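Local coordinates for protein heat shock protease HtrA (Thermotoga maritima, PDB 1L1J) that probably acts as a periplasmic heat-shock serine endopeptidase, this chain being its trypsin-like protease domain, at residues L187-I190 against H191-I195; V7-V10 against E11-P15; D126-K129 against I130-A134; F61-P65 against E66-L70. All coordinates share one frame; numbering follows the deposited sequence.

Contact 1 of 4, residues L187-I190 against H191-I195; sequences LLNI and HGEVI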
loop_
_atom_site.group_PDB
_atom_site.type_symbol
_atom_site.label_atom_id
_atom_site.label_comp_id
_atom_site.label_asym_id
_atom_site.label_seq_id
_atom_site.Cartn_x
_atom_site.Cartn_y
_atom_site.Cartn_z
ATOM N N LEU A 187 -1.097 5.220 -4.500
ATOM C CA LEU A 187 -0.630 5.615 -5.828
ATOM C C LEU A 187 -1.371 6.932 -6.073
ATOM O O LEU A 187 -2.579 6.928 -6.291
ATOM C CB LEU A 187 -1.042 4.589 -6.892
ATOM C CG LEU A 187 -0.455 4.829 -8.294
ATOM C CD1 LEU A 187 1.037 4.537 -8.266
ATOM C CD2 LEU A 187 -1.132 3.951 -9.322
ATOM N N LEU A 188 -0.653 8.053 -6.051
ATOM C CA LEU A 188 -1.280 9.370 -6.222
ATOM C C LEU A 188 -1.181 10.072 -7.589
ATOM O O LEU A 188 -0.469 9.641 -8.500
ATOM C CB LEU A 188 -0.730 10.335 -5.161
ATOM C CG LEU A 188 -0.701 9.925 -3.689
ATOM C CD1 LEU A 188 0.357 10.760 -2.984
ATOM C CD2 LEU A 188 -2.076 10.099 -3.033
ATOM N N ASN A 189 -1.910 11.186 -7.667
ATOM C CA ASN A 189 -1.983 12.087 -8.817
ATOM C C ASN A 189 -1.005 13.215 -8.623
ATOM O O ASN A 189 -0.196 13.200 -7.706
ATOM C CB ASN A 189 -3.345 12.746 -8.892
ATOM C CG ASN A 189 -4.400 11.830 -9.362
ATOM O OD1 ASN A 189 -5.580 12.156 -9.309
ATOM N ND2 ASN A 189 -3.987 10.658 -9.848
ATOM N N ILE A 190 -1.106 14.214 -9.489
ATOM C CA ILE A 190 -0.271 15.392 -9.363
ATOM C C ILE A 190 -1.099 16.276 -8.466
ATOM O O ILE A 190 -0.655 17.320 -8.009
ATOM C CB ILE A 190 -0.035 16.119 -10.702
ATOM C CG1 ILE A 190 -1.050 15.660 -11.761
ATOM C CG2 ILE A 190 1.417 15.954 -11.111
ATOM C CD1 ILE A 190 -0.947 14.171 -12.193
ATOM N N HIS A 191 -2.316 15.822 -8.204
ATOM C CA HIS A 191 -3.235 16.558 -7.354
ATOM C C HIS A 191 -3.294 16.055 -5.914
ATOM O O HIS A 191 -4.029 16.599 -5.106
ATOM C CB HIS A 191 -4.634 16.542 -7.972
ATOM C CG HIS A 191 -4.686 17.125 -9.347
ATOM N ND1 HIS A 191 -4.358 16.405 -10.476
ATOM C CD2 HIS A 191 -4.970 18.378 -9.771
ATOM C CE1 HIS A 191 -4.439 17.189 -11.536
ATOM N NE2 HIS A 191 -4.808 18.392 -11.134
ATOM N N GLY A 192 -2.528 15.022 -5.592
ATOM C CA GLY A 192 -2.532 14.512 -4.232
ATOM C C GLY A 192 -3.701 13.596 -3.944
ATOM O O GLY A 192 -3.968 13.253 -2.800
ATOM N N GLU A 193 -4.408 13.184 -4.979
ATOM C CA GLU A 193 -5.550 12.306 -4.792
ATOM C C GLU A 193 -5.156 10.841 -4.981
ATOM O O GLU A 193 -4.402 10.498 -5.892
ATOM C CB GLU A 193 -6.647 12.690 -5.775
ATOM C CG GLU A 193 -6.984 14.179 -5.763
ATOM C CD GLU A 193 -7.930 14.550 -6.886
ATOM O OE1 GLU A 193 -9.098 14.120 -6.840
ATOM O OE2 GLU A 193 -7.507 15.254 -7.826
ATOM N N VAL A 194 -5.655 9.974 -4.111
ATOM C CA VAL A 194 -5.346 8.555 -4.202
ATOM C C VAL A 194 -6.089 7.954 -5.389
ATOM O O VAL A 194 -7.324 8.016 -5.429
ATOM C CB VAL A 194 -5.800 7.802 -2.937
ATOM C CG1 VAL A 194 -5.547 6.316 -3.101
ATOM C CG2 VAL A 194 -5.077 8.348 -1.724
ATOM N N ILE A 195 -5.361 7.383 -6.351
ATOM C CA ILE A 195 -6.016 6.767 -7.494
ATOM C C ILE A 195 -5.932 5.249 -7.465
ATOM O O ILE A 195 -6.510 4.570 -8.315
ATOM C CB ILE A 195 -5.449 7.271 -8.829
ATOM C CG1 ILE A 195 -3.928 7.097 -8.862
ATOM C CG2 ILE A 195 -5.900 8.717 -9.051
ATOM C CD1 ILE A 195 -3.330 7.249 -10.243
#

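Contact 2 of 4, residues V7-V10 against E11-P15; sequences VNVV and EACAP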
loop_
_atom_site.group_PDB
_atom_site.type_symbol
_atom_site.label_atom_id
_atom_site.label_comp_id
_atom_site.label_asym_id
_atom_site.label_seq_id
_atom_site.Cartn_x
_atom_site.Cartn_y
_atom_site.Cartn_z
ATOM N N VAL A 7 7.437 16.754 -5.649
ATOM C CA VAL A 7 8.035 16.976 -4.343
ATOM C C VAL A 7 6.965 17.472 -3.391
ATOM O O VAL A 7 6.891 17.059 -2.226
ATOM C CB VAL A 7 9.153 18.027 -4.419
ATOM C CG1 VAL A 7 9.725 18.293 -3.025
ATOM C CG2 VAL A 7 10.235 17.545 -5.367
ATOM N N ASN A 8 6.132 18.363 -3.905
ATOM C CA ASN A 8 5.060 18.928 -3.107
ATOM C C ASN A 8 4.088 17.858 -2.643
ATOM O O ASN A 8 3.841 17.742 -1.450
ATOM C CB ASN A 8 4.345 20.007 -3.908
ATOM C CG ASN A 8 5.202 21.247 -4.087
ATOM O OD1 ASN A 8 5.204 21.874 -5.157
ATOM N ND2 ASN A 8 5.935 21.613 -3.031
ATOM N N VAL A 9 3.554 17.064 -3.567
ATOM C CA VAL A 9 2.611 16.017 -3.184
ATOM C C VAL A 9 3.131 15.156 -2.035
ATOM O O VAL A 9 2.456 14.991 -1.012
ATOM C CB VAL A 9 2.264 15.098 -4.373
ATOM C CG1 VAL A 9 1.666 13.786 -3.872
ATOM C CG2 VAL A 9 1.263 15.797 -5.277
ATOM N N VAL A 10 4.330 14.613 -2.208
ATOM C CA VAL A 10 4.953 13.763 -1.201
ATOM C C VAL A 10 4.994 14.483 0.146
ATOM O O VAL A 10 4.533 13.952 1.164
ATOM C CB VAL A 10 6.388 13.370 -1.644
ATOM C CG1 VAL A 10 7.165 12.762 -0.481
ATOM C CG2 VAL A 10 6.310 12.370 -2.782
ATOM N N GLU A 11 5.547 15.693 0.141
ATOM C CA GLU A 11 5.647 16.503 1.347
ATOM C C GLU A 11 4.273 16.564 2.005
ATOM O O GLU A 11 4.160 16.612 3.231
ATOM C CB GLU A 11 6.088 17.924 0.990
ATOM C CG GLU A 11 7.104 18.513 1.935
ATOM C CD GLU A 11 8.483 17.922 1.710
ATOM O OE1 GLU A 11 9.097 18.245 0.662
ATOM O OE2 GLU A 11 8.945 17.127 2.570
ATOM N N ALA A 12 3.233 16.559 1.177
ATOM C CA ALA A 12 1.865 16.634 1.663
ATOM C C ALA A 12 1.242 15.312 2.064
ATOM O O ALA A 12 0.476 15.266 3.018
ATOM C CB ALA A 12 0.980 17.306 0.626
ATOM N N CYS A 13 1.560 14.237 1.352
ATOM C CA CYS A 13 0.949 12.951 1.654
ATOM C C CYS A 13 1.789 11.963 2.449
ATOM O O CYS A 13 1.265 10.978 2.975
ATOM C CB CYS A 13 0.488 12.306 0.356
ATOM S SG CYS A 13 -0.428 13.452 -0.700
ATOM N N ALA A 14 3.082 12.223 2.556
ATOM C CA ALA A 14 3.968 11.325 3.294
ATOM C C ALA A 14 3.558 11.048 4.752
ATOM O O ALA A 14 3.511 9.896 5.189
ATOM C CB ALA A 14 5.392 11.871 3.255
ATOM N N PRO A 15 3.244 12.102 5.521
ATOM C CA PRO A 15 2.859 11.908 6.917
ATOM C C PRO A 15 1.624 11.047 7.151
ATOM O O PRO A 15 1.287 10.752 8.293
ATOM C CB PRO A 15 2.694 13.333 7.419
ATOM C CG PRO A 15 2.147 14.017 6.242
ATOM C CD PRO A 15 3.022 13.502 5.121
#

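Contact 3 of 4, residues D126-K129 against I130-A134; sequences DKVK and IGEWA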
loop_
_atom_site.group_PDB
_atom_site.type_symbol
_atom_site.label_atom_id
_atom_site.label_comp_id
_atom_site.label_asym_id
_atom_site.label_seq_id
_atom_site.Cartn_x
_atom_site.Cartn_y
_atom_site.Cartn_z
ATOM N N ASP A 126 -12.322 6.352 -12.721
ATOM C CA ASP A 126 -12.988 6.519 -14.011
ATOM C C ASP A 126 -12.503 7.742 -14.790
ATOM O O ASP A 126 -12.714 7.832 -16.004
ATOM C CB ASP A 126 -14.507 6.622 -13.836
ATOM C CG ASP A 126 -15.113 5.385 -13.195
ATOM O OD1 ASP A 126 -14.649 4.260 -13.503
ATOM O OD2 ASP A 126 -16.072 5.543 -12.395
ATOM N N LYS A 127 -11.857 8.679 -14.106
ATOM C CA LYS A 127 -11.386 9.889 -14.771
ATOM C C LYS A 127 -9.860 9.946 -14.929
ATOM O O LYS A 127 -9.302 11.007 -15.168
ATOM C CB LYS A 127 -11.883 11.129 -14.007
ATOM C CG LYS A 127 -13.407 11.257 -13.876
ATOM C CD LYS A 127 -14.058 12.045 -15.024
ATOM C CE LYS A 127 -13.683 13.539 -14.984
ATOM N NZ LYS A 127 -14.429 14.406 -15.972
ATOM N N VAL A 128 -9.184 8.812 -14.802
ATOM C CA VAL A 128 -7.737 8.792 -14.937
ATOM C C VAL A 128 -7.361 8.758 -16.412
ATOM O O VAL A 128 -7.952 8.009 -17.188
ATOM C CB VAL A 128 -7.131 7.559 -14.218
ATOM C CG1 VAL A 128 -5.675 7.380 -14.612
ATOM C CG2 VAL A 128 -7.239 7.730 -12.697
ATOM N N LYS A 129 -6.385 9.581 -16.801
ATOM C CA LYS A 129 -5.919 9.632 -18.194
ATOM C C LYS A 129 -4.578 8.896 -18.309
ATOM O O LYS A 129 -3.702 9.046 -17.455
ATOM C CB LYS A 129 -5.720 11.086 -18.653
ATOM C CG LYS A 129 -6.973 11.962 -18.712
ATOM C CD LYS A 129 -7.883 11.615 -19.885
ATOM C CE LYS A 129 -9.020 12.619 -20.015
ATOM N NZ LYS A 129 -8.494 13.999 -20.262
ATOM N N ILE A 130 -4.409 8.106 -19.362
ATOM C CA ILE A 130 -3.163 7.378 -19.538
ATOM C C ILE A 130 -2.096 8.380 -19.929
ATOM O O ILE A 130 -2.284 9.125 -20.881
ATOM C CB ILE A 130 -3.285 6.314 -20.640
ATOM C CG1 ILE A 130 -4.409 5.342 -20.295
ATOM C CG2 ILE A 130 -1.979 5.548 -20.781
ATOM C CD1 ILE A 130 -4.659 4.336 -21.373
ATOM N N GLY A 131 -0.991 8.400 -19.186
ATOM C CA GLY A 131 0.085 9.327 -19.465
ATOM C C GLY A 131 0.210 10.327 -18.341
ATOM O O GLY A 131 1.113 11.168 -18.335
ATOM N N GLU A 132 -0.699 10.254 -17.375
ATOM C CA GLU A 132 -0.643 11.183 -16.259
ATOM C C GLU A 132 0.323 10.646 -15.228
ATOM O O GLU A 132 0.416 9.441 -15.033
ATOM C CB GLU A 132 -2.019 11.376 -15.629
ATOM C CG GLU A 132 -2.625 10.124 -15.042
ATOM C CD GLU A 132 -3.656 10.430 -13.972
ATOM O OE1 GLU A 132 -4.505 11.310 -14.191
ATOM O OE2 GLU A 132 -3.623 9.783 -12.905
ATOM N N TRP A 133 1.043 11.542 -14.567
ATOM C CA TRP A 133 2.015 11.121 -13.566
ATOM C C TRP A 133 1.367 10.441 -12.374
ATOM O O TRP A 133 0.338 10.894 -11.877
ATOM C CB TRP A 133 2.832 12.315 -13.057
ATOM C CG TRP A 133 3.595 13.024 -14.122
ATOM C CD1 TRP A 133 3.223 14.159 -14.775
ATOM C CD2 TRP A 133 4.864 12.641 -14.672
ATOM N NE1 TRP A 133 4.179 14.506 -15.702
ATOM C CE2 TRP A 133 5.193 13.585 -15.665
ATOM C CE3 TRP A 133 5.749 11.578 -14.431
ATOM C CZ2 TRP A 133 6.372 13.518 -16.403
ATOM C CZ3 TRP A 133 6.922 11.504 -15.166
ATOM C CH2 TRP A 133 7.221 12.464 -16.144
ATOM N N ALA A 134 1.978 9.346 -11.930
ATOM C CA ALA A 134 1.505 8.611 -10.759
ATOM C C ALA A 134 2.666 8.549 -9.755
ATOM O O ALA A 134 3.804 8.250 -10.118
ATOM C CB ALA A 134 1.077 7.222 -11.144
#

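Contact 4 of 4, residues F61-P65 against E66-L70; sequences FIFDP and EGYIL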
loop_
_atom_site.group_PDB
_atom_site.type_symbol
_atom_site.label_atom_id
_atom_site.label_comp_id
_atom_site.label_asym_id
_atom_site.label_seq_id
_atom_site.Cartn_x
_atom_site.Cartn_y
_atom_site.Cartn_z
ATOM N N PHE A 61 -2.323 3.381 4.262
ATOM C CA PHE A 61 -2.548 4.796 4.410
ATOM C C PHE A 61 -3.895 5.134 5.028
ATOM O O PHE A 61 -4.916 4.481 4.765
ATOM C CB PHE A 61 -2.366 5.495 3.055
ATOM C CG PHE A 61 -3.240 4.956 1.962
ATOM C CD1 PHE A 61 -4.417 5.595 1.621
ATOM C CD2 PHE A 61 -2.874 3.814 1.262
ATOM C CE1 PHE A 61 -5.221 5.102 0.599
ATOM C CE2 PHE A 61 -3.668 3.313 0.241
ATOM C CZ PHE A 61 -4.844 3.959 -0.094
ATOM N N ILE A 62 -3.866 6.164 5.869
ATOM C CA ILE A 62 -5.038 6.645 6.574
ATOM C C ILE A 62 -5.892 7.424 5.592
ATOM O O ILE A 62 -5.423 8.393 4.983
ATOM C CB ILE A 62 -4.617 7.559 7.752
ATOM C CG1 ILE A 62 -3.638 6.801 8.664
ATOM C CG2 ILE A 62 -5.844 8.009 8.526
ATOM C CD1 ILE A 62 -2.784 7.679 9.543
ATOM N N PHE A 63 -7.145 6.996 5.440
ATOM C CA PHE A 63 -8.058 7.655 4.518
ATOM C C PHE A 63 -9.148 8.467 5.197
ATOM O O PHE A 63 -9.986 9.070 4.529
ATOM C CB PHE A 63 -8.673 6.635 3.546
ATOM C CG PHE A 63 -9.477 5.537 4.203
ATOM C CD1 PHE A 63 -10.841 5.685 4.414
ATOM C CD2 PHE A 63 -8.884 4.321 4.534
ATOM C CE1 PHE A 63 -11.607 4.630 4.931
ATOM C CE2 PHE A 63 -9.640 3.266 5.051
ATOM C CZ PHE A 63 -11.004 3.424 5.249
ATOM N N ASP A 64 -9.125 8.497 6.522
ATOM C CA ASP A 64 -10.107 9.257 7.284
ATOM C C ASP A 64 -9.630 9.385 8.728
ATOM O O ASP A 64 -9.369 8.391 9.400
ATOM C CB ASP A 64 -11.489 8.589 7.183
ATOM C CG ASP A 64 -12.339 9.149 6.014
ATOM O OD1 ASP A 64 -13.285 8.459 5.561
ATOM O OD2 ASP A 64 -12.072 10.287 5.554
ATOM N N PRO A 65 -9.527 10.632 9.219
ATOM C CA PRO A 65 -9.079 11.051 10.557
ATOM C C PRO A 65 -9.335 10.119 11.732
ATOM O O PRO A 65 -8.531 10.052 12.658
ATOM C CB PRO A 65 -9.746 12.419 10.735
ATOM C CG PRO A 65 -10.945 12.349 9.824
ATOM C CD PRO A 65 -10.359 11.686 8.614
ATOM N N GLU A 66 -10.449 9.401 11.693
ATOM C CA GLU A 66 -10.801 8.479 12.765
ATOM C C GLU A 66 -9.743 7.391 12.952
ATOM O O GLU A 66 -9.783 6.649 13.930
ATOM C CB GLU A 66 -12.159 7.824 12.482
ATOM C CG GLU A 66 -13.098 8.669 11.630
ATOM C CD GLU A 66 -12.788 8.556 10.138
ATOM O OE1 GLU A 66 -13.251 9.424 9.364
ATOM O OE2 GLU A 66 -12.088 7.592 9.736
ATOM N N GLY A 67 -8.803 7.288 12.016
ATOM C CA GLY A 67 -7.760 6.284 12.144
ATOM C C GLY A 67 -7.964 5.089 11.239
ATOM O O GLY A 67 -7.410 4.010 11.471
ATOM N N TYR A 68 -8.775 5.278 10.208
ATOM C CA TYR A 68 -9.032 4.208 9.264
ATOM C C TYR A 68 -7.926 4.129 8.213
ATOM O O TYR A 68 -7.524 5.138 7.627
ATOM C CB TYR A 68 -10.404 4.400 8.634
ATOM C CG TYR A 68 -11.485 3.859 9.527
ATOM C CD1 TYR A 68 -12.533 4.669 9.964
ATOM C CD2 TYR A 68 -11.448 2.529 9.959
ATOM C CE1 TYR A 68 -13.523 4.168 10.816
ATOM C CE2 TYR A 68 -12.429 2.018 10.807
ATOM C CZ TYR A 68 -13.463 2.843 11.233
ATOM O OH TYR A 68 -14.431 2.345 12.075
ATOM N N ILE A 69 -7.443 2.914 7.980
ATOM C CA ILE A 69 -6.342 2.680 7.068
ATOM C C ILE A 69 -6.599 1.618 6.002
ATOM O O ILE A 69 -7.260 0.613 6.245
ATOM C CB ILE A 69 -5.098 2.272 7.886
ATOM C CG1 ILE A 69 -4.623 3.463 8.721
ATOM C CG2 ILE A 69 -3.999 1.748 6.973
ATOM C CD1 ILE A 69 -3.534 3.113 9.726
ATOM N N LEU A 70 -6.057 1.850 4.813
ATOM C CA LEU A 70 -6.190 0.908 3.713
ATOM C C LEU A 70 -4.816 0.333 3.435
ATOM O O LEU A 70 -3.796 0.943 3.772
ATOM C CB LEU A 70 -6.709 1.614 2.460
ATOM C CG LEU A 70 -8.222 1.801 2.387
ATOM C CD1 LEU A 70 -8.599 2.912 1.406
ATOM C CD2 LEU A 70 -8.830 0.467 1.996
#

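Contact 1 of 4, residues L187-I190 against H191-I195
I195 N donates to L187 O at 2.8 Å, and with an N-H...O angle of 166° this bond ties the open end of a tight antiparallel hairpin. Nearer the turn, N189 N reaches E193 O only weakly (3.1 Å, bent to 133°), while the CA-H of L188 leans on the same oxygen at 3.3 Å. Between these two points L188 and V194 form a non-hydrogen-bonded pair. Their side chains leave on one face, where L188 CD2 meets V194 CG2 at 3.7 Å. Around the bend N189 turns its side chain in toward the returning strand. Its CG stands beside the backbone N (chi1 -74°), which brings the amide over that strand with OD1 3.7 Å from E193 CB, although the rotation of the amide is uncertain; N189 CB lies at the edge of the H191 ring. The N189 side chain also touches that of E132, in the loop before strand 133-138. An alanine here would lack the amide and would probably open a gap beside E193 CB, leaving the E132 side chain without this neighbour. At G192 the backbone takes a positive phi, where a side chain would press on the preceding carbonyl oxygen. L187 CD2 and I195 CD1 come to 4.1 Å beside the I195 N to L187 O bond. The hairpin belongs to the second barrel of the chymotrypsin-like fold: L187 and L188 pack on strand 133-138, V194 pairs with the chain at E121 and G123, and V9 and C13 of helix 5-13 cover L188.

Contact 2 of 4, residues V7-V10 against E11-P15
V7 and E11 lie one helical turn apart with their side chains side by side and pointing the same way, V7 CG1 coming within 3.7 Å of E11 OE1. The bend of the glutamate chain at its second torsion (chi2 75°) leaves OE1 beside this V7 methyl. The same i to i+4 spacing recurs at V9 and V10 with smaller partners: CG1 of V9, anti to its own N (chi1 162°), heads down the helix to C13 SG at 3.8 Å, and V10 CG1 approaches A14 CB at 4.2 Å. V7 to C13 belong to the N-terminal helix 5-13, laid against the second barrel of the protease domain. The side-chain pairs ride on alpha-helical backbone bonds, E11 N to V7 O at 3.0 Å being the straightest of them, with A12 N to N8 O and A14 N to V10 O continuing the pattern. A12 N also makes a weak second bond to V9 O, and toward A14 and P15 the chain takes on 3-10 geometry. V9 and C13 face L188 of strand 186-188, while V10 rests on I135 and I137 of strand 133-138; E11 and A12 lie on the exposed side.

Contact 3 of 4, residues D126-K129 against I130-A134
The backbone from K129 to E132 makes a type II beta turn, closed by E132 N donating to K129 O at 3.2 Å, although the placing of that oxygen is less sure. G131 holds the third position with phi 113°, where a side chain would run into the carbonyl oxygen of I130. Beneath the turn the V128 and E132 side chains cross at about a right angle. E132 OE2 lies 3.6 Å from V128 CG1 and E132 CD 3.7 Å from that same methyl, an apolar approach to the carboxylate rather than a polar bond. As modelled, the glutamate CG sits between the backbone N and the carbonyl carbon (chi1 62°) and the chain then runs extended back under the turn; CG lies too close to K129 O, so this detail is doubtful. The turn leads into strand 133-138 of the second barrel in this trypsin-like domain, and the backbone of G131 and E132 is already bonded to V152 of strand 146-160. V128 and E132 both rest on the V152 side chain and on I195 of strand 193-198. On the outer side of the bend, the I130 side chain points away from the preceding residues and the end of K129 likewise leads off, both at the exposed surface.

Contact 4 of 4, residues F61-P65 against E66-L70
F63 CZ lies 3.6 Å from Y68 CB, which sits over one face of the phenylalanine ring, 24° off the normal, as a CH-pi contact. The same ring meets L70 CG through CE2 at 3.4 Å, the two side chains crossing at about a right angle. F61 takes L70 CB over one of its faces in a second CH-pi contact, 4.2 Å from the ring centroid, while I62 CG1 and I69 CG1 touch at 3.5 Å on the other side of the hairpin. A serine in place of F63 would probably leave a gap between Y68 and L70 and strip Y68 CB of its aromatic cover. Both phenylalanines carry CG between the backbone N and the carbonyl carbon (chi1 near 60°), swinging the rings across to the partner strand. Behind them, F61 and L70 exchange bonds of 2.9 Å, F61 N to L70 O and L70 N to F61 O, and F63 N bonds to Y68 O. At the turn D64 O accepts Y68 N. This hairpin lies in the first barrel of the chymotrypsin-like fold, with strand 105-109 alongside strand 68-72, helix 216-223 against F63 and L70, and strand 193-198 against F61.

How the contacts relate
Contact 1 is the meeting point of the other three. L188 CD1 packs on V9 CG1 of contact 2 at 3.4 Å, I190 CD1 comes within 3.5 Å of W133 O of contact 3, and V194 CG1 touches F61 CZ of contact 4 at 3.9 Å, a bridge from the second barrel to the first. Contacts 2 and 4 do not touch, and contacts 3 and 4 are about 13 Å apart at nearest atoms. Side chain to side chain, N182, predicted to bind substrate, lies about 8 Å from L187 and about 11 Å from V10. Of the predicted H74-D104-S183 triad, S183 lies about 11 Å from L187 and about 10 Å from F61; contact 3 lies away from these sites.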